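PDB 1WYD: aspartate--tRNA(Asp/Asn) ligase from Sulfolobus tokodaii, which charges both tRNA(Asp) and tRNA(Asn) with aspartate, first activating the amino acid with ATP to form aspartyl-AMP. Local coordinates for residues D115-E120 with V414-P419. Sequence-based numbering, arbitrary orientation.
With SO4 (sulfate ion), chain G.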
loop_
_atom_site.group_PDB
_atom_site.type_symbol
_atom_site.label_atom_id
_atom_site.label_comp_id
_atom_site.label_asym_id
_atom_site.label_seq_id
_atom_site.Cartn_x
_atom_site.Cartn_y
_atom_site.Cartn_z
ATOM N N ASP B 115 -4.313 -25.717 -9.053
ATOM C CA ASP B 115 -3.955 -26.263 -7.740
ATOM C C ASP B 115 -2.645 -27.008 -7.693
ATOM O O ASP B 115 -1.929 -26.901 -6.706
ATOM C CB ASP B 115 -5.106 -27.036 -7.121
ATOM C CG ASP B 115 -6.216 -26.118 -6.689
ATOM O OD1 ASP B 115 -5.936 -25.138 -5.936
ATOM O OD2 ASP B 115 -7.388 -26.264 -7.103
ATOM N N THR B 116 -2.312 -27.715 -8.769
ATOM C CA THR B 116 -0.979 -28.303 -8.946
ATOM C C THR B 116 0.141 -27.266 -9.064
ATOM O O THR B 116 1.259 -27.506 -8.623
ATOM C CB THR B 116 -0.935 -29.204 -10.201
ATOM O OG1 THR B 116 -1.992 -30.174 -10.131
ATOM C CG2 THR B 116 0.374 -30.027 -10.237
ATOM N N ARG B 117 -0.155 -26.141 -9.703
ATOM C CA ARG B 117 0.796 -25.053 -9.803
ATOM C C ARG B 117 1.026 -24.318 -8.484
ATOM O O ARG B 117 2.154 -23.917 -8.186
ATOM C CB ARG B 117 0.332 -24.061 -10.870
ATOM C CG ARG B 117 0.577 -24.560 -12.274
ATOM C CD ARG B 117 -0.575 -24.295 -13.181
ATOM N NE ARG B 117 -0.776 -22.862 -13.297
ATOM C CZ ARG B 117 -1.922 -22.285 -13.604
ATOM N NH1 ARG B 117 -3.007 -23.021 -13.832
ATOM N NH2 ARG B 117 -1.978 -20.955 -13.683
ATOM N N LEU B 118 -0.048 -24.125 -7.716
ATOM C CA LEU B 118 0.029 -23.548 -6.379
ATOM C C LEU B 118 0.867 -24.377 -5.392
ATOM O O LEU B 118 1.402 -23.829 -4.423
ATOM C CB LEU B 118 -1.370 -23.297 -5.810
ATOM C CG LEU B 118 -2.279 -22.279 -6.502
ATOM C CD1 LEU B 118 -3.703 -22.243 -5.924
ATOM C CD2 LEU B 118 -1.657 -20.911 -6.398
ATOM N N ARG B 119 1.009 -25.678 -5.615
ATOM C CA ARG B 119 1.969 -26.444 -4.800
ATOM C C ARG B 119 3.406 -26.060 -5.158
ATOM O O ARG B 119 4.344 -26.309 -4.383
ATOM C CB ARG B 119 1.810 -27.963 -4.965
ATOM C CG ARG B 119 0.742 -28.589 -4.091
ATOM C CD ARG B 119 0.795 -30.155 -4.039
ATOM N NE ARG B 119 0.618 -30.797 -5.349
ATOM C CZ ARG B 119 -0.568 -30.999 -5.944
ATOM N NH1 ARG B 119 -1.694 -30.610 -5.341
ATOM N NH2 ARG B 119 -0.638 -31.592 -7.145
ATOM N N GLU B 120 3.583 -25.487 -6.352
ATOM C CA GLU B 120 4.918 -25.122 -6.826
ATOM C C GLU B 120 4.833 -23.734 -7.432
ATOM O O GLU B 120 5.225 -23.471 -8.578
ATOM C CB GLU B 120 5.454 -26.184 -7.805
ATOM C CG GLU B 120 5.580 -27.574 -7.192
ATOM C CD GLU B 120 6.635 -27.647 -6.091
ATOM O OE1 GLU B 120 7.530 -26.770 -6.018
ATOM O OE2 GLU B 120 6.581 -28.610 -5.288
ATOM N N VAL B 414 -8.512 -14.719 -11.928
ATOM C CA VAL B 414 -7.958 -14.044 -10.759
ATOM C C VAL B 414 -6.921 -14.888 -10.006
ATOM O O VAL B 414 -6.060 -14.351 -9.330
ATOM C CB VAL B 414 -9.079 -13.631 -9.821
ATOM C CG1 VAL B 414 -9.542 -14.823 -8.950
ATOM C CG2 VAL B 414 -8.663 -12.449 -9.005
ATOM N N LYS B 415 -6.984 -16.204 -10.147
ATOM C CA LYS B 415 -6.016 -17.056 -9.451
ATOM C C LYS B 415 -4.779 -17.135 -10.291
ATOM O O LYS B 415 -3.760 -17.637 -9.870
ATOM C CB LYS B 415 -6.566 -18.464 -9.228
ATOM C CG LYS B 415 -7.934 -18.510 -8.572
ATOM C CD LYS B 415 -8.737 -19.701 -9.140
ATOM C CE LYS B 415 -8.243 -21.008 -8.555
ATOM N NZ LYS B 415 -9.182 -22.103 -8.910
ATOM N N GLU B 416 -4.894 -16.667 -11.518
ATOM C CA GLU B 416 -3.730 -16.527 -12.354
ATOM C C GLU B 416 -3.068 -15.140 -12.214
ATOM O O GLU B 416 -1.956 -14.936 -12.693
ATOM C CB GLU B 416 -4.108 -16.816 -13.783
ATOM C CG GLU B 416 -4.848 -18.106 -13.968
ATOM C CD GLU B 416 -4.277 -18.913 -15.099
ATOM O OE1 GLU B 416 -3.811 -18.303 -16.118
ATOM O OE2 GLU B 416 -4.308 -20.159 -14.968
ATOM N N ILE B 417 -3.734 -14.195 -11.557
ATOM C CA ILE B 417 -3.152 -12.865 -11.366
ATOM C C ILE B 417 -2.541 -12.733 -9.962
ATOM O O ILE B 417 -1.407 -12.249 -9.795
ATOM C CB ILE B 417 -4.215 -11.764 -11.680
ATOM C CG1 ILE B 417 -4.430 -11.657 -13.203
ATOM C CG2 ILE B 417 -3.806 -10.404 -11.118
ATOM C CD1 ILE B 417 -5.817 -11.181 -13.685
ATOM N N VAL B 418 -3.276 -13.218 -8.957
ATOM C CA VAL B 418 -2.832 -13.051 -7.590
ATOM C C VAL B 418 -1.830 -14.170 -7.284
ATOM O O VAL B 418 -2.172 -15.361 -7.356
ATOM C CB VAL B 418 -4.022 -13.014 -6.618
ATOM C CG1 VAL B 418 -3.572 -13.020 -5.171
ATOM C CG2 VAL B 418 -4.906 -11.833 -6.921
ATOM N N PRO B 419 -0.606 -13.805 -6.897
ATOM C CA PRO B 419 0.449 -14.797 -6.765
ATOM C C PRO B 419 0.077 -15.763 -5.623
ATOM O O PRO B 419 0.357 -16.948 -5.769
ATOM C CB PRO B 419 1.678 -13.962 -6.408
ATOM C CG PRO B 419 1.335 -12.674 -6.630
ATOM C CD PRO B 419 -0.159 -12.498 -6.404
HETATM S S SO4 G . -11.451 -17.576 -11.376
HETATM O O1 SO4 G . -11.927 -18.159 -12.628
HETATM O O2 SO4 G . -12.274 -18.090 -10.261
HETATM O O3 SO4 G . -11.570 -16.111 -11.471
HETATM O O4 SO4 G . -10.050 -17.960 -11.186
#
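Arg117 and Glu416 meet in a salt bridge that joins the short helix 114-118 to the loop following helix 401-409, nearly three hundred residues further along the chain, and illustrates how an ion pair can help connect parts of a class II synthetase domain that are distant in sequence. One carboxylate oxygen does the work: Arg117 NH2 reaches Glu416 OE2 at 2.8 Å in a fairly straight bond (155°), while Arg117 NH1 adds a weak second one to Glu416 OE2 at 3.3 Å. The oxygen lies at the guanidinium edge, close to its plane, yet the arginine comes to it from above the carboxylate, the two planes standing 78° apart. This is therefore a forked, one-oxygen grip and not the coplanar two-oxygen pairing. Arg117 attains it with CG anti to its carbonyl carbon (chi1 -76°) and bends at chi2 and chi3 that carry the guanidinium across to the loop. Asp124 forms a long, weak ion pair with Arg117 NE. Beside the bridge, the CB of Leu118 points toward the loop, and its CD2 comes no nearer than 4.5 Å to Pro419 O, a loose approach; the same carbonyl accepts a hydrogen bond from Arg121 NE, while Arg121 NH2 binds Lys415 O. A glutamine in place of Glu416 would probably leave the buried Arg117 without its full counter-charge and weaken the tie between helix and loop. Both nitrogens converge on one oxygen, which suggests that the attraction of opposite charges, more than ideal carboxylate geometry, probably holds the pair.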